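Local atomic coordinates of Glyco_hydro_cc domain-containing protein (Pseudomonas viridiflava, PDB entry 6UAV), a protein that probably hydrolyses internal beta-1,3-linkages of beta-1,3-glucans, as a GH128 (subgroup II) endo-beta-1,3-glucanase with a TIM-barrel catalytic core. Residues Ser109-Trp123 with Pro152-Tyr164. Numbering follows the deposited sequence.
Sequences SAQTGVKLVGPAMNW and PQIDYLAFHWYDY. With GOL (glycerol), chain E.
Asp-155 OD2 takes two bonds where strands 115-121 and 156-161, parallel neighbours in the TIM barrel, begin to pair. Leu-116 N donates to Asp-155 OD2 (2.7 Å) from the anti side, while Gln-153 NE2 uses the syn lone pair of the same oxygen. The other N-H of Gln-153 NE2 runs nearly straight to Ser-109 OG (2.9 Å, 174°), which lies in the amide plane; Ser-109 OG in turn donates to Val-114 O, so a small hydroxyl ties the last turn of helix 95-112 to the loop residue just before strand 115-121. Gln-153 suits this bridge because its extended chain, CG anti to the backbone N (chi1 -179°), carries an amide with two donors. Further along, Gly-118 N donates to Tyr-156 O at 2.8 Å. At Gly-118 (phi 149°) a CB would jam against Val-117 O, which calls for glycine; with Pro-119, joined by a cis peptide, it lies in a beta bulge that shifts the register by one residue. Small Ala-120 and Ala-158 let the strands approach closely, with CB atoms 3.8 Å apart; Ala-120 CB also packs against NE2 of His-160, a ring fixed by Glu-84 at ND1 and Thr-183 at NE2. At the C-terminal ends, where TIM-barrel enzymes carry their active site, Asn-122 OD1 accepts from Trp-123 N and a glycerol, probably from the crystallisation liquor. Glycerol C3 rests 3.6 Å above one face of the Trp-161 indole, offset toward its rim.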
loop_
_atom_site.group_PDB
_atom_site.type_symbol
_atom_site.label_atom_id
_atom_site.label_comp_id
_atom_site.label_asym_id
_atom_site.label_seq_id
_atom_site.Cartn_x
_atom_site.Cartn_y
_atom_site.Cartn_z
ATOM N N SER A 109 5.661 -3.977 17.022
ATOM C CA SER A 109 4.294 -4.546 17.130
ATOM C C SER A 109 3.953 -4.879 18.571
ATOM O O SER A 109 2.840 -4.505 19.005
ATOM C CB SER A 109 4.127 -5.744 16.195
ATOM O OG SER A 109 2.860 -6.346 16.397
ATOM N N ALA A 110 4.829 -5.563 19.321
ATOM C CA ALA A 110 4.545 -5.935 20.725
ATOM C C ALA A 110 4.414 -4.693 21.612
ATOM O O ALA A 110 3.512 -4.667 22.445
ATOM C CB ALA A 110 5.640 -6.824 21.240
ATOM N N GLN A 111 5.252 -3.675 21.358
ATOM C CA GLN A 111 5.360 -2.496 22.240
ATOM C C GLN A 111 4.226 -1.494 21.961
ATOM O O GLN A 111 3.938 -0.693 22.812
ATOM C CB GLN A 111 6.730 -1.875 22.013
ATOM C CG GLN A 111 7.834 -2.678 22.657
ATOM C CD GLN A 111 9.162 -2.023 22.391
ATOM O OE1 GLN A 111 9.328 -1.371 21.366
ATOM N NE2 GLN A 111 10.107 -2.249 23.274
ATOM N N THR A 112 3.591 -1.566 20.805
ATOM C CA THR A 112 2.589 -0.549 20.390
ATOM C C THR A 112 1.231 -1.165 20.032
ATOM O O THR A 112 0.218 -0.410 20.032
ATOM C CB THR A 112 3.107 0.240 19.187
ATOM O OG1 THR A 112 3.033 -0.584 18.023
ATOM C CG2 THR A 112 4.488 0.812 19.387
ATOM N N GLY A 113 1.191 -2.454 19.730
ATOM C CA GLY A 113 -0.058 -3.148 19.365
ATOM C C GLY A 113 -0.348 -3.119 17.872
ATOM O O GLY A 113 -1.313 -3.799 17.443
ATOM N N VAL A 114 0.470 -2.469 17.039
ATOM C CA VAL A 114 0.139 -2.355 15.591
ATOM C C VAL A 114 0.303 -3.727 14.935
ATOM O O VAL A 114 1.238 -4.469 15.310
ATOM C CB VAL A 114 1.006 -1.316 14.865
ATOM C CG1 VAL A 114 0.717 0.098 15.371
ATOM C CG2 VAL A 114 2.495 -1.622 14.904
ATOM N N LYS A 115 -0.507 -4.014 13.921
ATOM C CA LYS A 115 -0.382 -5.253 13.108
ATOM C C LYS A 115 0.627 -4.925 12.015
ATOM O O LYS A 115 0.711 -3.707 11.582
ATOM C CB LYS A 115 -1.726 -5.607 12.512
ATOM C CG LYS A 115 -2.812 -6.038 13.466
ATOM C CD LYS A 115 -2.492 -7.159 14.320
ATOM C CE LYS A 115 -3.644 -7.504 15.234
ATOM N NZ LYS A 115 -3.228 -8.548 16.196
ATOM N N LEU A 116 1.397 -5.896 11.604
ATOM C CA LEU A 116 2.406 -5.673 10.565
ATOM C C LEU A 116 1.768 -6.006 9.215
ATOM O O LEU A 116 1.323 -7.120 9.019
ATOM C CB LEU A 116 3.617 -6.529 10.845
ATOM C CG LEU A 116 4.348 -6.262 12.152
ATOM C CD1 LEU A 116 5.552 -7.189 12.234
ATOM C CD2 LEU A 116 4.837 -4.807 12.264
ATOM N N VAL A 117 1.826 -5.052 8.284
ATOM C CA VAL A 117 1.294 -5.178 6.914
ATOM C C VAL A 117 2.468 -5.123 5.950
ATOM O O VAL A 117 2.960 -4.045 5.635
ATOM C CB VAL A 117 0.246 -4.098 6.667
ATOM C CG1 VAL A 117 -0.320 -4.225 5.253
ATOM C CG2 VAL A 117 -0.866 -4.171 7.708
ATOM N N GLY A 118 2.861 -6.255 5.411
ATOM C CA GLY A 118 4.000 -6.276 4.488
ATOM C C GLY A 118 4.721 -7.610 4.615
ATOM O O GLY A 118 4.273 -8.470 5.348
ATOM N N PRO A 119 5.864 -7.803 3.949
ATOM C CA PRO A 119 6.413 -6.856 3.001
ATOM C C PRO A 119 5.449 -6.589 1.829
ATOM O O PRO A 119 4.640 -7.427 1.522
ATOM C CB PRO A 119 7.723 -7.541 2.553
ATOM C CG PRO A 119 8.018 -8.486 3.633
ATOM C CD PRO A 119 6.668 -9.010 4.045
ATOM N N ALA A 120 5.653 -5.458 1.176
ATOM C CA ALA A 120 4.873 -5.055 -0.026
ATOM C C ALA A 120 5.585 -5.582 -1.247
ATOM O O ALA A 120 6.691 -5.083 -1.594
ATOM C CB ALA A 120 4.701 -3.565 -0.081
ATOM N N MET A 121 4.992 -6.607 -1.859
ATOM C CA MET A 121 5.575 -7.323 -2.987
ATOM C C MET A 121 5.071 -6.776 -4.326
ATOM O O MET A 121 4.028 -6.110 -4.406
ATOM C CB MET A 121 5.294 -8.824 -2.852
ATOM C CG MET A 121 5.786 -9.417 -1.506
ATOM S SD MET A 121 7.552 -9.066 -1.111
ATOM C CE MET A 121 8.350 -9.952 -2.444
ATOM N N ASN A 122 5.888 -7.062 -5.333
ATOM C CA ASN A 122 5.573 -6.826 -6.761
ATOM C C ASN A 122 6.408 -7.840 -7.566
ATOM O O ASN A 122 7.183 -8.631 -6.950
ATOM C CB ASN A 122 5.827 -5.339 -7.089
ATOM C CG ASN A 122 5.234 -4.790 -8.383
ATOM O OD1 ASN A 122 4.830 -5.537 -9.301
ATOM N ND2 ASN A 122 5.157 -3.473 -8.424
ATOM N N TRP A 123 6.307 -7.823 -8.896
ATOM C CA TRP A 123 7.251 -8.565 -9.747
ATOM C C TRP A 123 8.521 -7.777 -9.783
ATOM O O TRP A 123 8.413 -6.572 -9.992
ATOM C CB TRP A 123 6.692 -8.808 -11.152
ATOM C CG TRP A 123 7.425 -9.941 -11.791
ATOM C CD1 TRP A 123 8.498 -9.922 -12.616
ATOM C CD2 TRP A 123 7.156 -11.308 -11.491
ATOM N NE1 TRP A 123 8.908 -11.203 -12.861
ATOM C CE2 TRP A 123 8.098 -12.076 -12.179
ATOM C CE3 TRP A 123 6.145 -11.915 -10.740
ATOM C CZ2 TRP A 123 8.074 -13.465 -12.148
ATOM C CZ3 TRP A 123 6.096 -13.284 -10.747
ATOM C CH2 TRP A 123 7.084 -14.033 -11.374
ATOM N N PRO A 152 7.984 -15.722 10.592
ATOM C CA PRO A 152 7.919 -14.281 10.876
ATOM C C PRO A 152 6.467 -13.884 11.123
ATOM O O PRO A 152 5.538 -14.480 10.520
ATOM C CB PRO A 152 8.471 -13.624 9.618
ATOM C CG PRO A 152 8.211 -14.641 8.525
ATOM C CD PRO A 152 8.386 -15.975 9.197
ATOM N N GLN A 153 6.261 -12.916 12.025
ATOM C CA GLN A 153 4.895 -12.382 12.234
ATOM C C GLN A 153 4.487 -11.610 10.982
ATOM O O GLN A 153 5.153 -10.634 10.644
ATOM C CB GLN A 153 4.921 -11.403 13.396
ATOM C CG GLN A 153 3.531 -10.819 13.710
ATOM C CD GLN A 153 3.639 -9.691 14.723
ATOM O OE1 GLN A 153 4.540 -9.720 15.562
ATOM N NE2 GLN A 153 2.750 -8.699 14.650
ATOM N N ILE A 154 3.456 -12.070 10.313
ATOM C CA ILE A 154 2.879 -11.360 9.147
ATOM C C ILE A 154 1.394 -11.331 9.410
ATOM O O ILE A 154 0.763 -12.388 9.410
ATOM C CB ILE A 154 3.238 -12.008 7.803
ATOM C CG1 ILE A 154 4.749 -11.976 7.500
ATOM C CG2 ILE A 154 2.463 -11.252 6.692
ATOM C CD1 ILE A 154 5.080 -12.680 6.202
ATOM N N ASP A 155 0.861 -10.160 9.707
ATOM C CA ASP A 155 -0.595 -10.008 9.944
ATOM C C ASP A 155 -1.300 -9.922 8.578
ATOM O O ASP A 155 -2.354 -10.622 8.400
ATOM C CB ASP A 155 -0.856 -8.853 10.905
ATOM C CG ASP A 155 -0.238 -9.087 12.266
ATOM O OD1 ASP A 155 -0.697 -10.078 12.974
ATOM O OD2 ASP A 155 0.778 -8.375 12.573
ATOM N N TYR A 156 -0.727 -9.164 7.650
ATOM C CA TYR A 156 -1.239 -9.033 6.260
ATOM C C TYR A 156 -0.024 -8.977 5.389
ATOM O O TYR A 156 0.892 -8.249 5.774
ATOM C CB TYR A 156 -2.004 -7.718 6.024
ATOM C CG TYR A 156 -3.283 -7.661 6.791
ATOM C CD1 TYR A 156 -3.305 -7.391 8.132
ATOM C CD2 TYR A 156 -4.473 -7.949 6.150
ATOM C CE1 TYR A 156 -4.496 -7.421 8.829
ATOM C CE2 TYR A 156 -5.668 -7.946 6.842
ATOM C CZ TYR A 156 -5.674 -7.670 8.180
ATOM O OH TYR A 156 -6.889 -7.747 8.817
ATOM N N LEU A 157 -0.072 -9.620 4.239
ATOM C CA LEU A 157 0.907 -9.328 3.173
ATOM C C LEU A 157 0.457 -8.052 2.458
ATOM O O LEU A 157 -0.724 -7.677 2.529
ATOM C CB LEU A 157 0.997 -10.487 2.194
ATOM C CG LEU A 157 1.818 -11.684 2.698
ATOM C CD1 LEU A 157 1.642 -12.856 1.739
ATOM C CD2 LEU A 157 3.313 -11.331 2.848
ATOM N N ALA A 158 1.366 -7.394 1.761
ATOM C CA ALA A 158 0.997 -6.224 0.944
ATOM C C ALA A 158 1.423 -6.530 -0.485
ATOM O O ALA A 158 2.356 -7.302 -0.701
ATOM C CB ALA A 158 1.500 -4.911 1.483
ATOM N N PHE A 159 0.736 -5.904 -1.435
ATOM C CA PHE A 159 0.997 -6.168 -2.846
ATOM C C PHE A 159 0.783 -4.885 -3.638
ATOM O O PHE A 159 -0.092 -4.096 -3.309
ATOM C CB PHE A 159 0.083 -7.303 -3.309
ATOM C CG PHE A 159 0.577 -7.908 -4.598
ATOM C CD1 PHE A 159 1.822 -8.493 -4.646
ATOM C CD2 PHE A 159 -0.158 -7.861 -5.760
ATOM C CE1 PHE A 159 2.331 -9.011 -5.824
ATOM C CE2 PHE A 159 0.357 -8.379 -6.933
ATOM C CZ PHE A 159 1.595 -8.949 -6.959
ATOM N N HIS A 160 1.593 -4.702 -4.675
ATOM C CA HIS A 160 1.487 -3.643 -5.676
ATOM C C HIS A 160 1.349 -4.282 -7.050
ATOM O O HIS A 160 2.019 -5.287 -7.321
ATOM C CB HIS A 160 2.804 -2.819 -5.693
ATOM C CG HIS A 160 3.135 -2.158 -4.389
ATOM N ND1 HIS A 160 4.342 -1.518 -4.213
ATOM C CD2 HIS A 160 2.404 -1.974 -3.279
ATOM C CE1 HIS A 160 4.342 -0.940 -3.001
ATOM N NE2 HIS A 160 3.142 -1.221 -2.394
ATOM N N TRP A 161 0.515 -3.704 -7.910
ATOM C CA TRP A 161 0.320 -4.288 -9.246
ATOM C C TRP A 161 -0.186 -3.192 -10.189
ATOM O O TRP A 161 -1.134 -2.493 -9.834
ATOM C CB TRP A 161 -0.629 -5.471 -9.170
ATOM C CG TRP A 161 -0.454 -6.361 -10.350
ATOM C CD1 TRP A 161 -1.352 -6.561 -11.382
ATOM C CD2 TRP A 161 0.689 -7.183 -10.623
ATOM N NE1 TRP A 161 -0.824 -7.451 -12.269
ATOM C CE2 TRP A 161 0.419 -7.854 -11.835
ATOM C CE3 TRP A 161 1.891 -7.449 -9.941
ATOM C CZ2 TRP A 161 1.338 -8.719 -12.403
ATOM C CZ3 TRP A 161 2.806 -8.296 -10.522
ATOM C CH2 TRP A 161 2.514 -8.948 -11.727
ATOM N N TYR A 162 0.467 -3.098 -11.343
ATOM C CA TYR A 162 0.209 -2.075 -12.388
ATOM C C TYR A 162 -0.215 -2.689 -13.737
ATOM O O TYR A 162 0.076 -2.157 -14.801
ATOM C CB TYR A 162 1.478 -1.227 -12.512
ATOM C CG TYR A 162 1.664 -0.305 -11.339
ATOM C CD1 TYR A 162 2.254 -0.768 -10.169
ATOM C CD2 TYR A 162 1.154 0.988 -11.345
ATOM C CE1 TYR A 162 2.447 0.074 -9.084
ATOM C CE2 TYR A 162 1.323 1.842 -10.271
ATOM C CZ TYR A 162 1.962 1.375 -9.129
ATOM O OH TYR A 162 2.136 2.237 -8.092
ATOM N N ASP A 163 -0.850 -3.870 -13.724
ATOM C CA ASP A 163 -1.164 -4.607 -14.976
ATOM C C ASP A 163 -2.453 -5.361 -14.748
ATOM O O ASP A 163 -3.053 -5.299 -13.672
ATOM C CB ASP A 163 -0.013 -5.508 -15.422
ATOM C CG ASP A 163 0.156 -5.704 -16.913
ATOM O OD1 ASP A 163 -0.831 -5.563 -17.640
ATOM O OD2 ASP A 163 1.275 -6.037 -17.319
ATOM N N TYR A 164 -2.914 -5.998 -15.819
ATOM C CA TYR A 164 -3.993 -6.988 -15.707
ATOM C C TYR A 164 -3.532 -8.160 -14.822
ATOM O O TYR A 164 -2.328 -8.292 -14.515
ATOM C CB TYR A 164 -4.339 -7.519 -17.095
ATOM C CG TYR A 164 -4.862 -6.463 -18.032
ATOM C CD1 TYR A 164 -3.988 -5.754 -18.831
ATOM C CD2 TYR A 164 -6.214 -6.171 -18.130
ATOM C CE1 TYR A 164 -4.427 -4.773 -19.701
ATOM C CE2 TYR A 164 -6.677 -5.196 -19.014
ATOM C CZ TYR A 164 -5.778 -4.463 -19.764
ATOM O OH TYR A 164 -6.202 -3.526 -20.670
HETATM C C1 GOL E . 4.327 -6.689 -14.164
HETATM O O1 GOL E . 5.602 -7.280 -14.465
HETATM C C2 GOL E . 4.410 -5.750 -12.969
HETATM O O2 GOL E . 5.411 -4.773 -13.242
HETATM C C3 GOL E . 3.104 -5.060 -12.583
HETATM O O3 GOL E . 3.191 -4.382 -11.321
HETATM O O HOH W 1 -0.374 -10.115 15.498
#